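Long-range contacts in macrodomain protein (Streptomyces coelicolor, PDB 5E3B), which probably acts as a macrodomain hydrolase that removes ADP-ribose from modified thymidine in DNA: residues 99-107 with 118-129; 133-144 with 165-176. All coordinates share one frame; numbering follows the deposited sequence. Where two conformers were deposited one is given.

In the fold
Both contacts belong to one macrodomain, an alpha/beta fold with a mixed central sheet. Contact 1 lays the first part of helix 119-136 against strand 97-105. Contact 2 starts at the last turn of the same helix and pairs the neighbouring sheet strands 139-143 and 172-176. Strand 40-47 lies between strands 97-105 and 139-143 in the sheet. The two centres are about 14 Å apart. They meet in one apolar layer: Leu126 CD2 of contact 1 lies 3.9 Å from Leu165 CD1 and 4.1 Å from Leu142 CD2 of contact 2. No ADP-ribose is bound. One sodium ion is bound by Asp176 of contact 2, and another lies about 3 Å from the side chain of Arg144.

Contact 1 (99-107 with 118-129); sequences VANMIGQHG and RYEAIGTALGRV
The guanidinium of Arg118 has His106 CG over one face, and its NH2 lies 3.1 Å from His106 CD2, oblique to the imidazole. The planes are turned 48° apart, so this is no parallel stack. The two side chains lie side by side and point the same way. His106 ND1 is hydrogen-bonded to Asp48 OD2, which helps fix the ring. This pair forms the exposed end of a helix-on-sheet contact in the macrodomain fold: helix 119-129 runs antiparallel to strand 99-105, with axes 7.0 Å apart.

Farther in, the contact is buried and apolar. Met102 CB rests on Ala125 CB at 3.8 Å. The methionine chain bends at its third torsion (chi3 -70°). Its sulfur SD lies 3.7 Å from Val129 CG2 and 3.9 Å from Leu126 CD2. Val129 CG2 also reaches Ala100 CB. At Gly104 the backbones come close, with CA atoms of Gly104 and Ile122 4.8 Å apart, and Ile122 CD1 packs on the glycine CA. Ile122 also touches Leu160 of helix 154-166. Arg118, the N-cap residue, joins helix start to strand end: its backbone N donates to Gly104 O at 3.0 Å, nearly straight at 167°.

Contact 2 (133-144 with 165-176); sequences AAELEASVHLPR and LTRRGIPVTVYD. With NA (sodium ion), chain C.
A polar chain runs along one face of the paired strands: Tyr175 OH, His141 and Ser139 OG. His141 ND1 and Tyr175 OH share a 2.7 Å hydrogen bond, bent at 133°, in which either could donate. The hydroxyl lies at the imidazole edge, near its plane. The rings meet rim to rim with planes at 47°. On the far side of the imidazole, NE2 donates to Ser139 OG at 2.8 Å. The serine torsion (chi1 57°) sets OG between backbone N and carbonyl carbon, within reach of the ring. Both ring nitrogens are thus held, which should fix the imidazole's rotation.

Strands 139-143 and 172-176 are parallel neighbours. Five backbone hydrogen bonds join the two segments, from Val140 N to Pro171 O at 2.9 Å through to Arg144 N to Tyr175 O at 2.8 Å. The face with Val140, Leu142, Val172 and Val174 is packed with apolar side chains. Leu142 CD1 meets Val172 CG1 at 3.6 Å, and Val140 CG2 meets Ile170 CG2 at 3.7 Å. Val174 CG1 meets Arg144 CB at 3.7 Å and lies over one face of its guanidinium. Asp176 OD2 binds a sodium ion at 2.6 Å.

Strand 25-28 flanks strand 172-176, and strand 40-47 flanks 139-143. Leu165, at the end of helix 154-166, touches Ala130 of helix 119-136.

Contact 1 (99-107 with 118-129)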
loop_
_atom_site.group_PDB
_atom_site.type_symbol
_atom_site.label_atom_id
_atom_site.label_comp_id
_atom_site.label_asym_id
_atom_site.label_seq_id
_atom_site.Cartn_x
_atom_site.Cartn_y
_atom_site.Cartn_z
ATOM N N VAL A 99 -4.909 4.909 -4.655
ATOM C CA VAL A 99 -3.765 3.963 -4.450
ATOM C C VAL A 99 -2.683 4.639 -3.636
ATOM O O VAL A 99 -2.217 5.753 -3.983
ATOM C CB VAL A 99 -3.243 3.455 -5.796
ATOM C CG1 VAL A 99 -2.054 2.555 -5.624
ATOM C CG2 VAL A 99 -4.380 2.732 -6.519
ATOM N N ALA A 100 -2.182 3.935 -2.604
ATOM C CA ALA A 100 -1.127 4.429 -1.765
ATOM C C ALA A 100 0.114 3.617 -2.081
ATOM O O ALA A 100 0.209 2.420 -1.775
ATOM C CB ALA A 100 -1.467 4.241 -0.241
ATOM N N ASN A 101 1.048 4.248 -2.777
ATOM C CA ASN A 101 2.314 3.658 -3.075
ATOM C C ASN A 101 3.274 3.903 -1.873
ATOM O O ASN A 101 3.712 5.031 -1.627
ATOM C CB ASN A 101 2.961 4.280 -4.311
ATOM C CG ASN A 101 2.202 4.107 -5.626
ATOM O OD1 ASN A 101 1.452 3.178 -5.868
ATOM N ND2 ASN A 101 2.400 5.114 -6.496
ATOM N N MET A 102 3.487 2.856 -1.091
ATOM C CA MET A 102 4.262 2.909 0.167
ATOM C C MET A 102 5.707 2.491 -0.139
ATOM O O MET A 102 5.902 1.379 -0.608
ATOM C CB MET A 102 3.745 1.968 1.209
ATOM C CG MET A 102 2.297 2.235 1.596
ATOM S SD MET A 102 1.704 1.233 3.014
ATOM C CE MET A 102 1.647 -0.336 2.271
ATOM N N ILE A 103 6.671 3.303 0.228
ATOM C CA ILE A 103 8.076 2.883 0.004
ATOM C C ILE A 103 8.494 2.077 1.213
ATOM O O ILE A 103 8.917 2.663 2.260
ATOM C CB ILE A 103 8.987 4.106 -0.250
ATOM C CG1 ILE A 103 8.503 5.010 -1.390
ATOM C CG2 ILE A 103 10.393 3.566 -0.539
ATOM C CD1 ILE A 103 8.170 4.299 -2.697
ATOM N N GLY A 104 8.356 0.766 1.084
ATOM C CA GLY A 104 8.528 -0.094 2.232
ATOM C C GLY A 104 9.589 -1.099 2.095
ATOM O O GLY A 104 9.941 -1.732 3.112
ATOM N N GLN A 105 10.092 -1.310 0.880
ATOM C CA GLN A 105 11.018 -2.404 0.568
ATOM C C GLN A 105 12.339 -1.778 0.140
ATOM O O GLN A 105 12.393 -0.892 -0.711
ATOM C CB GLN A 105 10.448 -3.282 -0.538
ATOM C CG GLN A 105 11.427 -4.264 -1.076
ATOM C CD GLN A 105 10.877 -4.941 -2.265
ATOM O OE1 GLN A 105 9.698 -4.764 -2.591
ATOM N NE2 GLN A 105 11.726 -5.626 -2.998
ATOM N N HIS A 106 13.401 -2.194 0.813
ATOM C CA HIS A 106 14.730 -1.696 0.507
ATOM C C HIS A 106 15.429 -2.600 -0.515
ATOM O O HIS A 106 15.619 -3.782 -0.263
ATOM C CB HIS A 106 15.618 -1.626 1.769
ATOM C CG HIS A 106 17.009 -1.168 1.466
ATOM N ND1 HIS A 106 17.285 0.034 0.859
ATOM C CD2 HIS A 106 18.213 -1.721 1.775
ATOM C CE1 HIS A 106 18.591 0.191 0.751
ATOM N NE2 HIS A 106 19.175 -0.871 1.286
ATOM N N GLY A 107 15.802 -2.028 -1.661
ATOM C CA GLY A 107 16.299 -2.861 -2.792
ATOM C C GLY A 107 15.244 -3.739 -3.473
ATOM O O GLY A 107 14.046 -3.588 -3.205
ATOM N N ARG A 118 11.423 -3.495 5.053
ATOM C CA ARG A 118 11.999 -2.860 6.212
ATOM C C ARG A 118 10.931 -2.503 7.244
ATOM O O ARG A 118 10.077 -1.666 6.980
ATOM C CB ARG A 118 12.760 -1.641 5.778
ATOM C CG ARG A 118 14.013 -2.033 5.010
ATOM C CD ARG A 118 15.249 -2.175 5.906
ATOM N NE ARG A 118 15.936 -0.875 5.972
ATOM C CZ ARG A 118 17.136 -0.587 5.468
ATOM N NH1 ARG A 118 17.601 0.658 5.587
ATOM N NH2 ARG A 118 17.893 -1.510 4.871
ATOM N N TYR A 119 11.029 -3.119 8.427
ATOM C CA TYR A 119 10.008 -3.015 9.486
ATOM C C TYR A 119 9.738 -1.548 9.811
ATOM O O TYR A 119 8.581 -1.172 9.914
ATOM C CB TYR A 119 10.520 -3.745 10.740
ATOM C CG TYR A 119 9.570 -3.753 11.918
ATOM C CD1 TYR A 119 8.616 -4.751 12.038
ATOM C CD2 TYR A 119 9.584 -2.729 12.890
ATOM C CE1 TYR A 119 7.719 -4.791 13.097
ATOM C CE2 TYR A 119 8.690 -2.808 13.973
ATOM C CZ TYR A 119 7.773 -3.833 14.038
ATOM O OH TYR A 119 6.862 -3.953 15.055
ATOM N N GLU A 120 10.777 -0.721 9.987
ATOM C CA GLU A 120 10.567 0.672 10.391
ATOM C C GLU A 120 9.884 1.418 9.243
ATOM O O GLU A 120 9.069 2.304 9.476
ATOM C CB GLU A 120 11.872 1.406 10.787
ATOM C CG GLU A 120 12.627 0.762 11.977
ATOM N N ALA A 121 10.319 1.128 8.006
ATOM C CA ALA A 121 9.758 1.781 6.811
ATOM C C ALA A 121 8.298 1.457 6.630
ATOM O O ALA A 121 7.497 2.321 6.410
ATOM C CB ALA A 121 10.505 1.307 5.578
ATOM N N ILE A 122 7.965 0.180 6.737
ATOM C CA ILE A 122 6.569 -0.248 6.609
ATOM C C ILE A 122 5.692 0.344 7.728
ATOM O O ILE A 122 4.563 0.719 7.470
ATOM C CB ILE A 122 6.439 -1.770 6.596
ATOM C CG1 ILE A 122 6.972 -2.294 5.319
ATOM C CG2 ILE A 122 4.993 -2.220 6.842
ATOM C CD1 ILE A 122 5.954 -2.230 4.192
ATOM N N GLY A 123 6.212 0.348 8.957
ATOM C CA GLY A 123 5.476 0.940 10.083
ATOM C C GLY A 123 5.114 2.381 9.835
ATOM O O GLY A 123 3.973 2.820 9.950
ATOM N N THR A 124 6.112 3.173 9.451
ATOM C CA THR A 124 5.974 4.580 9.175
ATOM C C THR A 124 4.942 4.816 8.043
ATOM O O THR A 124 4.022 5.644 8.120
ATOM C CB THR A 124 7.316 5.194 8.821
ATOM O OG1 THR A 124 8.142 5.076 10.039
ATOM C CG2 THR A 124 7.202 6.610 8.446
ATOM N N ALA A 125 5.105 4.027 7.003
ATOM C CA ALA A 125 4.237 4.177 5.831
ATOM C C ALA A 125 2.829 3.839 6.119
ATOM O O ALA A 125 1.877 4.518 5.707
ATOM C CB ALA A 125 4.726 3.296 4.654
ATOM N N LEU A 126 2.632 2.744 6.829
ATOM C CA LEU A 126 1.296 2.417 7.254
ATOM C C LEU A 126 0.650 3.411 8.176
ATOM O O LEU A 126 -0.576 3.631 8.115
ATOM C CB LEU A 126 1.217 1.021 7.910
ATOM C CG LEU A 126 1.477 -0.222 7.019
ATOM C CD1 LEU A 126 1.712 -1.457 7.863
ATOM C CD2 LEU A 126 0.252 -0.476 6.145
ATOM N N GLY A 127 1.436 4.032 9.044
ATOM C CA GLY A 127 0.922 5.122 9.819
ATOM C C GLY A 127 0.478 6.307 9.013
ATOM O O GLY A 127 -0.573 6.936 9.262
ATOM N N ARG A 128 1.272 6.615 7.987
ATOM C CA ARG A 128 0.861 7.647 7.062
ATOM C C ARG A 128 -0.397 7.340 6.246
ATOM O O ARG A 128 -1.215 8.236 5.977
ATOM C CB ARG A 128 2.007 8.011 6.136
ATOM C CG ARG A 128 3.130 8.593 6.924
ATOM C CD ARG A 128 4.297 9.057 6.095
ATOM N NE ARG A 128 5.331 9.587 6.997
ATOM C CZ ARG A 128 6.508 10.090 6.592
ATOM N NH1 ARG A 128 6.776 10.204 5.289
ATOM N NH2 ARG A 128 7.426 10.494 7.506
ATOM N N VAL A 129 -0.546 6.085 5.826
ATOM C CA VAL A 129 -1.781 5.614 5.228
ATOM C C VAL A 129 -2.941 5.824 6.175
ATOM O O VAL A 129 -4.004 6.246 5.777
ATOM C CB VAL A 129 -1.629 4.131 4.793
ATOM C CG1 VAL A 129 -2.946 3.513 4.418
ATOM C CG2 VAL A 129 -0.670 4.030 3.602
#

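Contact 2 (133-144 with 165-176)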
loop_
_atom_site.group_PDB
_atom_site.type_symbol
_atom_site.label_atom_id
_atom_site.label_comp_id
_atom_site.label_asym_id
_atom_site.label_seq_id
_atom_site.Cartn_x
_atom_site.Cartn_y
_atom_site.Cartn_z
ATOM N N ALA A 133 -6.240 7.865 5.444
ATOM C CA ALA A 133 -7.490 7.134 5.435
ATOM C C ALA A 133 -8.411 7.659 6.482
ATOM O O ALA A 133 -9.621 7.811 6.189
ATOM C CB ALA A 133 -7.228 5.611 5.605
ATOM N N ALA A 134 -7.899 8.108 7.604
ATOM C CA ALA A 134 -8.820 8.658 8.630
ATOM C C ALA A 134 -9.467 9.939 8.126
ATOM O O ALA A 134 -10.675 10.077 8.187
ATOM C CB ALA A 134 -8.098 8.865 9.893
ATOM N N GLU A 135 -8.658 10.831 7.530
ATOM C CA GLU A 135 -9.301 12.045 7.022
ATOM C C GLU A 135 -10.216 11.864 5.872
ATOM O O GLU A 135 -11.201 12.592 5.777
ATOM C CB GLU A 135 -8.342 13.150 6.789
ATOM C CG GLU A 135 -7.426 12.958 5.687
ATOM C CD GLU A 135 -6.427 14.108 5.560
ATOM O OE1 GLU A 135 -6.439 15.082 6.346
ATOM O OE2 GLU A 135 -5.659 14.022 4.621
ATOM N N LEU A 136 -9.965 10.870 5.009
ATOM C CA LEU A 136 -10.845 10.532 3.906
ATOM C C LEU A 136 -12.065 9.661 4.294
ATOM O O LEU A 136 -12.876 9.367 3.445
ATOM C CB LEU A 136 -10.079 9.766 2.836
ATOM C CG LEU A 136 -9.116 10.625 1.996
ATOM C CD1 LEU A 136 -8.298 9.683 1.128
ATOM C CD2 LEU A 136 -9.814 11.577 1.032
ATOM N N GLU A 137 -12.084 9.207 5.531
ATOM C CA GLU A 137 -13.053 8.206 6.025
ATOM C C GLU A 137 -13.015 6.981 5.108
ATOM O O GLU A 137 -14.026 6.411 4.701
ATOM C CB GLU A 137 -14.461 8.829 6.094
ATOM C CG GLU A 137 -14.500 9.884 7.189
ATOM C CD GLU A 137 -15.914 10.411 7.482
ATOM O OE1 GLU A 137 -16.903 9.934 6.871
ATOM O OE2 GLU A 137 -16.005 11.319 8.333
ATOM N N ALA A 138 -11.813 6.517 4.801
ATOM C CA ALA A 138 -11.653 5.443 3.866
ATOM C C ALA A 138 -11.486 4.093 4.559
ATOM O O ALA A 138 -10.894 4.006 5.614
ATOM C CB ALA A 138 -10.467 5.715 2.974
ATOM N N SER A 139 -11.898 3.051 3.834
ATOM C CA SER A 139 -11.401 1.708 4.188
ATOM C C SER A 139 -10.126 1.402 3.424
ATOM O O SER A 139 -9.893 1.988 2.328
ATOM C CB SER A 139 -12.467 0.680 3.838
ATOM O OG SER A 139 -12.850 0.700 2.486
ATOM N N VAL A 140 -9.302 0.494 3.969
ATOM C CA VAL A 140 -7.985 0.196 3.400
ATOM C C VAL A 140 -7.958 -1.258 2.908
ATOM O O VAL A 140 -8.561 -2.126 3.557
ATOM C CB VAL A 140 -6.873 0.514 4.394
ATOM C CG1 VAL A 140 -5.561 0.050 3.877
ATOM C CG2 VAL A 140 -6.869 2.032 4.659
ATOM N N HIS A 141 -7.349 -1.479 1.750
ATOM C CA HIS A 141 -7.382 -2.742 0.976
ATOM C C HIS A 141 -5.975 -3.046 0.578
ATOM O O HIS A 141 -5.288 -2.242 -0.105
ATOM C CB HIS A 141 -8.316 -2.525 -0.223
ATOM C CG HIS A 141 -9.697 -2.186 0.211
ATOM N ND1 HIS A 141 -10.647 -3.146 0.501
ATOM C CD2 HIS A 141 -10.263 -1.003 0.537
ATOM C CE1 HIS A 141 -11.751 -2.574 0.896
ATOM N NE2 HIS A 141 -11.538 -1.271 0.985
ATOM N N LEU A 142 -5.447 -4.204 1.084
ATOM C CA LEU A 142 -4.080 -4.531 0.899
ATOM C C LEU A 142 -3.907 -5.956 0.365
ATOM O O LEU A 142 -4.600 -6.853 0.790
ATOM C CB LEU A 142 -3.234 -4.433 2.180
ATOM C CG LEU A 142 -3.170 -3.143 3.036
ATOM C CD1 LEU A 142 -4.116 -3.337 4.137
ATOM C CD2 LEU A 142 -1.751 -2.817 3.483
ATOM N N PRO A 143 -2.994 -6.128 -0.560
ATOM C CA PRO A 143 -2.687 -7.497 -0.904
ATOM C C PRO A 143 -1.787 -8.086 0.166
ATOM O O PRO A 143 -0.989 -7.452 0.784
ATOM C CB PRO A 143 -1.878 -7.334 -2.158
ATOM C CG PRO A 143 -1.191 -6.011 -2.011
ATOM C CD PRO A 143 -2.169 -5.176 -1.336
ATOM N N ARG A 144 -2.000 -9.391 0.293
ATOM C CA ARG A 144 -1.302 -10.173 1.216
ATOM C C ARG A 144 -0.028 -10.372 0.546
ATOM O O ARG A 144 0.041 -10.601 -0.723
ATOM C CB ARG A 144 -2.098 -11.517 1.411
ATOM C CG ARG A 144 -1.393 -12.489 2.242
ATOM C CD ARG A 144 -2.109 -13.822 2.098
ATOM N NE ARG A 144 -3.291 -13.838 2.927
ATOM C CZ ARG A 144 -3.300 -14.044 4.238
ATOM N NH1 ARG A 144 -4.461 -13.997 4.859
ATOM N NH2 ARG A 144 -2.190 -14.277 4.949
ATOM N N LEU A 165 -3.361 0.629 11.668
ATOM C CA LEU A 165 -4.645 0.786 11.021
ATOM C C LEU A 165 -5.771 0.344 11.885
ATOM O O LEU A 165 -6.593 1.176 12.227
ATOM C CB LEU A 165 -4.685 0.078 9.682
ATOM C CG LEU A 165 -3.699 0.646 8.642
ATOM C CD1 LEU A 165 -3.443 -0.265 7.461
ATOM C CD2 LEU A 165 -4.273 1.976 8.146
ATOM N N THR A 166 -5.917 -0.946 12.191
ATOM C CA THR A 166 -7.008 -1.416 13.038
ATOM C C THR A 166 -7.156 -0.645 14.344
ATOM O O THR A 166 -8.306 -0.238 14.692
ATOM C CB THR A 166 -6.819 -2.956 13.313
ATOM O OG1 THR A 166 -6.749 -3.558 12.024
ATOM C CG2 THR A 166 -8.060 -3.434 14.037
ATOM N N ARG A 167 -6.033 -0.333 14.963
ATOM C CA ARG A 167 -5.981 0.379 16.238
ATOM C C ARG A 167 -6.683 1.735 16.127
ATOM O O ARG A 167 -7.242 2.242 17.085
ATOM C CB ARG A 167 -4.546 0.592 16.666
ATOM C CG ARG A 167 -4.336 1.130 18.084
ATOM C CD ARG A 167 -2.882 1.442 18.378
ATOM N NE ARG A 167 -2.361 2.403 17.412
ATOM C CZ ARG A 167 -2.494 3.719 17.475
ATOM N NH1 ARG A 167 -2.041 4.436 16.475
ATOM N NH2 ARG A 167 -3.130 4.322 18.486
ATOM N N ARG A 168 -6.644 2.302 14.960
ATOM C CA ARG A 168 -7.340 3.573 14.732
ATOM C C ARG A 168 -8.723 3.491 14.229
ATOM O O ARG A 168 -9.304 4.544 13.917
ATOM C CB ARG A 168 -6.458 4.371 13.831
ATOM C CG ARG A 168 -5.381 4.866 14.753
ATOM C CD ARG A 168 -4.484 5.740 14.089
ATOM N NE ARG A 168 -5.046 7.036 13.633
ATOM C CZ ARG A 168 -4.255 7.796 12.883
ATOM N NH1 ARG A 168 -3.011 7.407 12.651
ATOM N NH2 ARG A 168 -4.661 8.929 12.426
ATOM N N GLY A 169 -9.324 2.319 14.235
ATOM C CA GLY A 169 -10.652 2.128 13.785
ATOM C C GLY A 169 -10.828 2.145 12.268
ATOM O O GLY A 169 -11.963 2.189 11.817
ATOM N N ILE A 170 -9.751 1.976 11.533
ATOM C CA ILE A 170 -9.818 1.972 10.073
ATOM C C ILE A 170 -10.129 0.534 9.608
ATOM O O ILE A 170 -9.367 -0.394 9.900
ATOM C CB ILE A 170 -8.550 2.490 9.457
ATOM C CG1 ILE A 170 -8.329 3.979 9.878
ATOM C CG2 ILE A 170 -8.557 2.324 7.943
ATOM C CD1 ILE A 170 -6.931 4.333 9.632
ATOM N N PRO A 171 -11.204 0.359 8.816
ATOM C CA PRO A 171 -11.460 -0.989 8.295
ATOM C C PRO A 171 -10.324 -1.453 7.346
ATOM O O PRO A 171 -9.878 -0.695 6.496
ATOM C CB PRO A 171 -12.734 -0.839 7.491
ATOM C CG PRO A 171 -13.347 0.510 7.910
ATOM C CD PRO A 171 -12.208 1.349 8.352
ATOM N N VAL A 172 -9.907 -2.716 7.469
ATOM C CA VAL A 172 -8.911 -3.254 6.629
ATOM C C VAL A 172 -9.351 -4.587 6.042
ATOM O O VAL A 172 -9.913 -5.457 6.750
ATOM C CB VAL A 172 -7.618 -3.485 7.424
ATOM C CG1 VAL A 172 -6.623 -4.256 6.578
ATOM C CG2 VAL A 172 -6.996 -2.177 7.862
ATOM N N THR A 173 -9.115 -4.751 4.776
ATOM C CA THR A 173 -9.271 -6.048 4.132
ATOM C C THR A 173 -7.984 -6.448 3.446
ATOM O O THR A 173 -7.327 -5.689 2.733
ATOM C CB THR A 173 -10.399 -5.977 3.103
ATOM O OG1 THR A 173 -11.627 -5.450 3.636
ATOM C CG2 THR A 173 -10.625 -7.302 2.356
ATOM N N VAL A 174 -7.548 -7.717 3.687
ATOM C CA VAL A 174 -6.331 -8.294 3.169
ATOM C C VAL A 174 -6.697 -9.359 2.135
ATOM O O VAL A 174 -7.499 -10.249 2.411
ATOM C CB VAL A 174 -5.491 -8.940 4.300
ATOM C CG1 VAL A 174 -4.331 -9.791 3.843
ATOM C CG2 VAL A 174 -5.060 -7.881 5.300
ATOM N N TYR A 175 -6.134 -9.187 0.940
ATOM C CA TYR A 175 -6.530 -10.032 -0.226
ATOM C C TYR A 175 -5.437 -11.012 -0.618
ATOM O O TYR A 175 -4.261 -10.730 -0.733
ATOM C CB TYR A 175 -6.776 -9.083 -1.428
ATOM C CG TYR A 175 -7.896 -8.164 -1.287
ATOM C CD1 TYR A 175 -7.775 -6.988 -0.502
ATOM C CD2 TYR A 175 -9.138 -8.365 -1.922
ATOM C CE1 TYR A 175 -8.830 -6.132 -0.349
ATOM C CE2 TYR A 175 -10.206 -7.469 -1.771
ATOM C CZ TYR A 175 -10.034 -6.308 -1.001
ATOM O OH TYR A 175 -11.118 -5.457 -0.880
ATOM N N ASP A 176 -5.897 -12.249 -0.820
ATOM C CA ASP A 176 -5.050 -13.265 -1.469
ATOM C C ASP A 176 -5.433 -13.441 -2.956
ATOM O O ASP A 176 -6.543 -13.540 -3.284
ATOM C CB ASP A 176 -5.171 -14.628 -0.765
ATOM C CG ASP A 176 -3.925 -15.571 -0.948
ATOM O OD1 ASP A 176 -2.821 -15.168 -1.474
ATOM O OD2 ASP A 176 -4.057 -16.759 -0.495
HETATM NA NA NA C . -6.414 -17.572 0.216
HETATM O O HOH W 1 -11.538 -2.750 4.310
HETATM O O HOH W 2 -7.856 -15.229 1.264
#